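Local coordinates for uncharacterized protein (Pseudomonas aeruginosa, PDB 3LLB) that forms the C-terminal transporter-associated domain of a CorC-family protein that probably plays a role in magnesium and cobalt transport, at residues Arg62-Asn67 and Leu75-Pro80; Ala15-Asp20 and Asp36-Leu41. All blocks are in the same frame, centred on the assembly; numbering follows the deposited sequence.

In the fold
Both contacts lie within the transporter-associated domain, a small fold in which an antiparallel sheet carries two helices on one face. Interaction 1 pairs the strands 61-68 and 73-80 in the middle of that sheet; interaction 2 ties the turn after strand 11-14 to the start of helix 38-46. Their centres are about 13 Å apart, on opposite sides of the chain's centre, yet their side chains meet in the core between sheet and helix. Val-38 CG1 lies 3.5 Å from Leu-76 CD1 and 4.1 Å from Phe-63 CE1, while Leu-76 CD1 also packs 4.2 Å from Ala-15 CA. Leu-76 thus belongs to the sheet but touches both segments of interaction 2.

Interaction 1. Residues Arg62-Asn67 and Leu75-Pro80; sequences RFRVLN and LLRLSP
Phe-63 and Leu-78 are cross-strand neighbours, a non-hydrogen-bonded pair of an antiparallel beta hairpin, and their side chains run side by side into the core. Methyl CD1 of Leu-78 sits over one face of the Phe-63 ring, 3.6 Å from its centroid, a CH-pi contact that suits a flat ring beside a branched aliphatic chain. Further along this face, Leu-76 CD2 touches Val-65 CG2 at 4.2 Å and, more loosely, Phe-63 CB; helix 38-46 covers this apolar surface with Val-38, Val-42 and Phe-46.

The opposite face carries Arg-62, Arg-64 and Arg-77 with Asn-67, Leu-75 and Ser-79. Arg-64 and Arg-77 lie alongside one another, guanidinium planes 39° apart. Asp-10, which bridges Arg-77, probably offsets part of their like charge; Asn-53 OD1 accepts from Arg-64 NH2.

At a classic beta bulge, Leu-66 and Asn-67 both oppose Leu-75. The extra residue turns Leu-66 toward the partner strand, where its CD1 rests 3.8 Å from Arg-77 CB; its other methyl, CD2, lies over the centre of one face of the Arg-64 guanidinium. Leu-75 O takes Leu-66 N at 2.9 Å and Asn-67 N at 3.2 Å, both from the same face of its carbonyl plane.

Interaction 2. Residues Ala15-Asp20 and Asp36-Leu41; sequences ALTPVD and DTVGGL
Asp-36 meets the start of helix 19-26 at Val-19 through its backbone, before the chain enters helix 38-46. Its carbonyl O accepts Val-19 N at 3.1 Å, with the donor well above the carbonyl plane, and also receives a CA-H...O contact from Pro-18, which holds the N-cap position directly before helix 19-26.

Thr-37 is the N-cap of the other helix. With chi1 at 64° its OG1 lies between the backbone N and the carbonyl carbon, from where it accepts a weak but straight bond from Gly-40 N. Its CG2 points instead at the turn and rests 3.6 Å from Leu-16 O, while Val-19 CG2 packs 3.7 Å from Thr-37 O.

Val-38 begins the helix. Its N-H, which no preceding helical turn can satisfy, goes to Thr-17 O at 3.0 Å, and its CG2 lies 4.0 Å from Thr-17 CB. The Thr-17 hydroxyl bonds back to Lys-14 O, at the end of strand 11-14.

Gly-39 gives its N-H to Ala-15 O at 2.9 Å, in the carbonyl plane and on a lone pair. Ala-15 CB stands only 3.9 Å from Gly-39 CA, so the absence of a side chain lets the backbones come this close.

Beyond these bonds, Val-38 touches both Phe-22 of helix 19-26 and Leu-76 of strand 73-80, and Ala-15 rests on Val-73 of that strand, so the junction joins the starts of both helices and rests on strand 73-80.

Interaction 1. Residues Arg62-Asn67 and Leu75-Pro80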
loop_
_atom_site.group_PDB
_atom_site.type_symbol
_atom_site.label_atom_id
_atom_site.label_comp_id
_atom_site.label_asym_id
_atom_site.label_seq_id
_atom_site.Cartn_x
_atom_site.Cartn_y
_atom_site.Cartn_z
ATOM N N ARG A 62 7.007 -4.676 2.178
ATOM C CA ARG A 62 6.351 -5.485 1.190
ATOM C C ARG A 62 4.833 -5.156 1.159
ATOM O O ARG A 62 4.155 -5.052 2.208
ATOM C CB ARG A 62 6.614 -6.977 1.446
ATOM C CG ARG A 62 5.841 -7.893 0.475
ATOM C CD ARG A 62 6.057 -9.433 0.627
ATOM N NE ARG A 62 7.458 -9.820 0.530
ATOM C CZ ARG A 62 8.281 -10.005 1.570
ATOM N NH1 ARG A 62 7.846 -9.866 2.835
ATOM N NH2 ARG A 62 9.556 -10.331 1.354
ATOM N N PHE A 63 4.316 -4.961 -0.062
ATOM C CA PHE A 63 2.918 -4.676 -0.311
ATOM C C PHE A 63 2.312 -5.806 -1.136
ATOM O O PHE A 63 2.674 -5.981 -2.280
ATOM C CB PHE A 63 2.782 -3.393 -1.126
ATOM C CG PHE A 63 3.223 -2.109 -0.398
ATOM C CD1 PHE A 63 2.291 -1.206 0.047
ATOM C CD2 PHE A 63 4.585 -1.762 -0.272
ATOM C CE1 PHE A 63 2.680 -0.021 0.678
ATOM C CE2 PHE A 63 4.940 -0.592 0.316
ATOM C CZ PHE A 63 3.969 0.278 0.792
ATOM N N ARG A 64 1.370 -6.526 -0.537
ATOM C CA ARG A 64 0.673 -7.640 -1.197
ATOM C C ARG A 64 -0.770 -7.220 -1.439
ATOM O O ARG A 64 -1.465 -6.717 -0.496
ATOM C CB ARG A 64 0.754 -8.884 -0.329
ATOM C CG ARG A 64 -0.108 -10.040 -0.784
ATOM C CD ARG A 64 -0.102 -11.170 0.211
ATOM N NE ARG A 64 -1.325 -11.956 0.032
ATOM C CZ ARG A 64 -2.090 -12.459 1.010
ATOM N NH1 ARG A 64 -1.786 -12.280 2.307
ATOM N NH2 ARG A 64 -3.174 -13.165 0.689
ATOM N N VAL A 65 -1.248 -7.351 -2.676
ATOM C CA VAL A 65 -2.617 -6.998 -3.008
ATOM C C VAL A 65 -3.600 -7.993 -2.388
ATOM O O VAL A 65 -3.584 -9.187 -2.709
ATOM C CB VAL A 65 -2.851 -6.850 -4.567
ATOM C CG1 VAL A 65 -4.268 -6.431 -4.829
ATOM C CG2 VAL A 65 -1.854 -5.856 -5.126
ATOM N N LEU A 66 -4.432 -7.525 -1.473
ATOM C CA LEU A 66 -5.527 -8.365 -0.917
ATOM C C LEU A 66 -6.825 -8.233 -1.659
ATOM O O LEU A 66 -7.594 -9.188 -1.753
ATOM C CB LEU A 66 -5.739 -8.027 0.545
ATOM C CG LEU A 66 -4.643 -8.305 1.551
ATOM C CD1 LEU A 66 -5.072 -7.701 2.856
ATOM C CD2 LEU A 66 -4.372 -9.798 1.662
ATOM N N ASN A 67 -7.088 -7.048 -2.197
ATOM C CA ASN A 67 -8.342 -6.768 -2.896
ATOM C C ASN A 67 -8.148 -5.715 -3.952
ATOM O O ASN A 67 -7.546 -4.637 -3.712
ATOM C CB ASN A 67 -9.443 -6.313 -1.889
ATOM C CG ASN A 67 -10.775 -6.141 -2.544
ATOM O OD1 ASN A 67 -10.908 -5.296 -3.444
ATOM N ND2 ASN A 67 -11.793 -6.947 -2.124
ATOM N N LEU A 75 -7.252 -2.849 -1.112
ATOM C CA LEU A 75 -6.634 -3.212 0.149
ATOM C C LEU A 75 -5.294 -3.883 -0.126
ATOM O O LEU A 75 -5.185 -4.748 -1.029
ATOM C CB LEU A 75 -7.539 -4.200 0.896
ATOM C CG LEU A 75 -8.931 -3.747 1.393
ATOM C CD1 LEU A 75 -9.811 -4.894 1.967
ATOM C CD2 LEU A 75 -8.779 -2.605 2.407
ATOM N N LEU A 76 -4.281 -3.503 0.664
ATOM C CA LEU A 76 -2.938 -4.022 0.615
ATOM C C LEU A 76 -2.661 -4.628 1.967
ATOM O O LEU A 76 -3.114 -4.100 2.967
ATOM C CB LEU A 76 -1.936 -2.885 0.350
ATOM C CG LEU A 76 -2.334 -2.376 -1.027
ATOM C CD1 LEU A 76 -2.449 -0.940 -1.061
ATOM C CD2 LEU A 76 -1.479 -3.043 -2.086
ATOM N N ARG A 77 -1.927 -5.723 2.018
ATOM C CA ARG A 77 -1.282 -6.173 3.226
ATOM C C ARG A 77 0.158 -5.680 3.245
ATOM O O ARG A 77 0.900 -5.930 2.339
ATOM C CB ARG A 77 -1.290 -7.674 3.300
ATOM C CG ARG A 77 -0.766 -8.255 4.570
ATOM C CD ARG A 77 -1.284 -9.642 4.801
ATOM N NE ARG A 77 -0.549 -10.281 5.897
ATOM C CZ ARG A 77 -1.013 -11.229 6.677
ATOM N NH1 ARG A 77 -2.248 -11.673 6.516
ATOM N NH2 ARG A 77 -0.242 -11.717 7.640
ATOM N N LEU A 78 0.493 -4.952 4.275
ATOM C CA LEU A 78 1.826 -4.361 4.465
ATOM C C LEU A 78 2.641 -5.195 5.429
ATOM O O LEU A 78 2.170 -5.450 6.507
ATOM C CB LEU A 78 1.660 -2.966 5.022
ATOM C CG LEU A 78 2.909 -2.113 5.099
ATOM C CD1 LEU A 78 3.308 -1.527 3.718
ATOM C CD2 LEU A 78 2.746 -0.999 6.127
ATOM N N SER A 79 3.808 -5.673 5.034
ATOM C CA SER A 79 4.721 -6.455 5.886
ATOM C C SER A 79 6.050 -5.667 5.935
ATOM O O SER A 79 6.517 -5.178 4.924
ATOM C CB SER A 79 4.970 -7.851 5.255
ATOM O OG SER A 79 3.811 -8.640 5.108
ATOM N N PRO A 80 6.709 -5.556 7.113
ATOM C CA PRO A 80 8.073 -4.981 7.087
ATOM C C PRO A 80 9.103 -5.873 6.406
ATOM O O PRO A 80 9.007 -7.083 6.545
ATOM C CB PRO A 80 8.456 -4.896 8.571
ATOM C CG PRO A 80 7.560 -5.846 9.287
ATOM C CD PRO A 80 6.274 -5.913 8.478
#

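Interaction 2. Residues Ala15-Asp20 and Asp36-Leu41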
loop_
_atom_site.group_PDB
_atom_site.type_symbol
_atom_site.label_atom_id
_atom_site.label_comp_id
_atom_site.label_asym_id
_atom_site.label_seq_id
_atom_site.Cartn_x
_atom_site.Cartn_y
_atom_site.Cartn_z
ATOM N N ALA A 15 -6.082 1.382 -0.020
ATOM C CA ALA A 15 -5.408 2.035 -1.133
ATOM C C ALA A 15 -5.596 3.579 -1.184
ATOM O O ALA A 15 -4.742 4.319 -1.621
ATOM C CB ALA A 15 -5.845 1.314 -2.453
ATOM N N LEU A 16 -6.713 4.062 -0.675
ATOM C CA LEU A 16 -7.029 5.493 -0.605
ATOM C C LEU A 16 -6.268 6.258 0.478
ATOM O O LEU A 16 -6.318 7.491 0.502
ATOM C CB LEU A 16 -8.587 5.704 -0.473
ATOM C CG LEU A 16 -9.372 4.945 0.650
ATOM C CD1 LEU A 16 -9.072 5.553 2.043
ATOM C CD2 LEU A 16 -10.942 4.714 0.464
ATOM N N THR A 17 -5.574 5.555 1.385
ATOM C CA THR A 17 -4.644 6.205 2.370
ATOM C C THR A 17 -3.704 7.204 1.721
ATOM O O THR A 17 -2.943 6.824 0.886
ATOM C CB THR A 17 -3.794 5.185 3.152
ATOM O OG1 THR A 17 -4.685 4.220 3.706
ATOM C CG2 THR A 17 -2.933 5.843 4.301
ATOM N N PRO A 18 -3.780 8.483 2.115
ATOM C CA PRO A 18 -2.823 9.453 1.699
ATOM C C PRO A 18 -1.411 9.025 1.995
ATOM O O PRO A 18 -1.158 8.501 3.048
ATOM C CB PRO A 18 -3.196 10.653 2.582
ATOM C CG PRO A 18 -4.659 10.603 2.561
ATOM C CD PRO A 18 -4.866 9.150 2.874
ATOM N N VAL A 19 -0.504 9.265 1.078
ATOM C CA VAL A 19 0.886 8.962 1.339
ATOM C C VAL A 19 1.432 9.689 2.616
ATOM O O VAL A 19 2.207 9.088 3.383
ATOM C CB VAL A 19 1.754 9.174 0.025
ATOM C CG1 VAL A 19 3.219 9.329 0.381
ATOM C CG2 VAL A 19 1.557 8.009 -0.874
ATOM N N ASP A 20 1.026 10.949 2.864
ATOM C CA ASP A 20 1.422 11.709 4.087
ATOM C C ASP A 20 1.015 10.972 5.376
ATOM O O ASP A 20 1.813 10.826 6.334
ATOM C CB ASP A 20 0.832 13.136 4.072
ATOM C CG ASP A 20 -0.696 13.162 3.702
ATOM O OD1 ASP A 20 -1.566 12.768 4.546
ATOM O OD2 ASP A 20 -1.046 13.602 2.571
ATOM N N ASP A 36 -0.148 10.651 -4.531
ATOM C CA ASP A 36 -1.227 11.092 -3.624
ATOM C C ASP A 36 -1.627 10.016 -2.651
ATOM O O ASP A 36 -1.880 10.305 -1.515
ATOM C CB ASP A 36 -2.497 11.529 -4.350
ATOM C CG ASP A 36 -2.355 12.885 -5.022
ATOM O OD1 ASP A 36 -1.516 13.693 -4.592
ATOM O OD2 ASP A 36 -3.081 13.147 -6.021
ATOM N N THR A 37 -1.779 8.787 -3.123
ATOM C CA THR A 37 -2.296 7.711 -2.271
ATOM C C THR A 37 -1.447 6.468 -2.410
ATOM O O THR A 37 -0.665 6.348 -3.333
ATOM C CB THR A 37 -3.750 7.374 -2.614
ATOM O OG1 THR A 37 -3.796 6.862 -3.940
ATOM C CG2 THR A 37 -4.656 8.642 -2.525
ATOM N N VAL A 38 -1.546 5.595 -1.412
ATOM C CA VAL A 38 -0.855 4.306 -1.404
ATOM C C VAL A 38 -1.152 3.507 -2.668
ATOM O O VAL A 38 -0.276 2.862 -3.231
ATOM C CB VAL A 38 -1.192 3.515 -0.113
ATOM C CG1 VAL A 38 -0.816 2.004 -0.218
ATOM C CG2 VAL A 38 -0.518 4.189 1.089
ATOM N N GLY A 39 -2.402 3.509 -3.110
ATOM C CA GLY A 39 -2.754 2.759 -4.338
ATOM C C GLY A 39 -2.027 3.309 -5.561
ATOM O O GLY A 39 -1.597 2.547 -6.410
ATOM N N GLY A 40 -1.959 4.625 -5.691
ATOM C CA GLY A 40 -1.063 5.265 -6.673
ATOM C C GLY A 40 0.413 4.889 -6.573
ATOM O O GLY A 40 1.046 4.679 -7.577
ATOM N N LEU A 41 0.959 4.820 -5.365
ATOM C CA LEU A 41 2.325 4.376 -5.147
ATOM C C LEU A 41 2.478 2.955 -5.676
ATOM O O LEU A 41 3.418 2.660 -6.424
ATOM C CB LEU A 41 2.624 4.417 -3.661
ATOM C CG LEU A 41 3.982 3.989 -3.101
ATOM C CD1 LEU A 41 5.133 4.816 -3.681
ATOM C CD2 LEU A 41 3.848 4.076 -1.593
#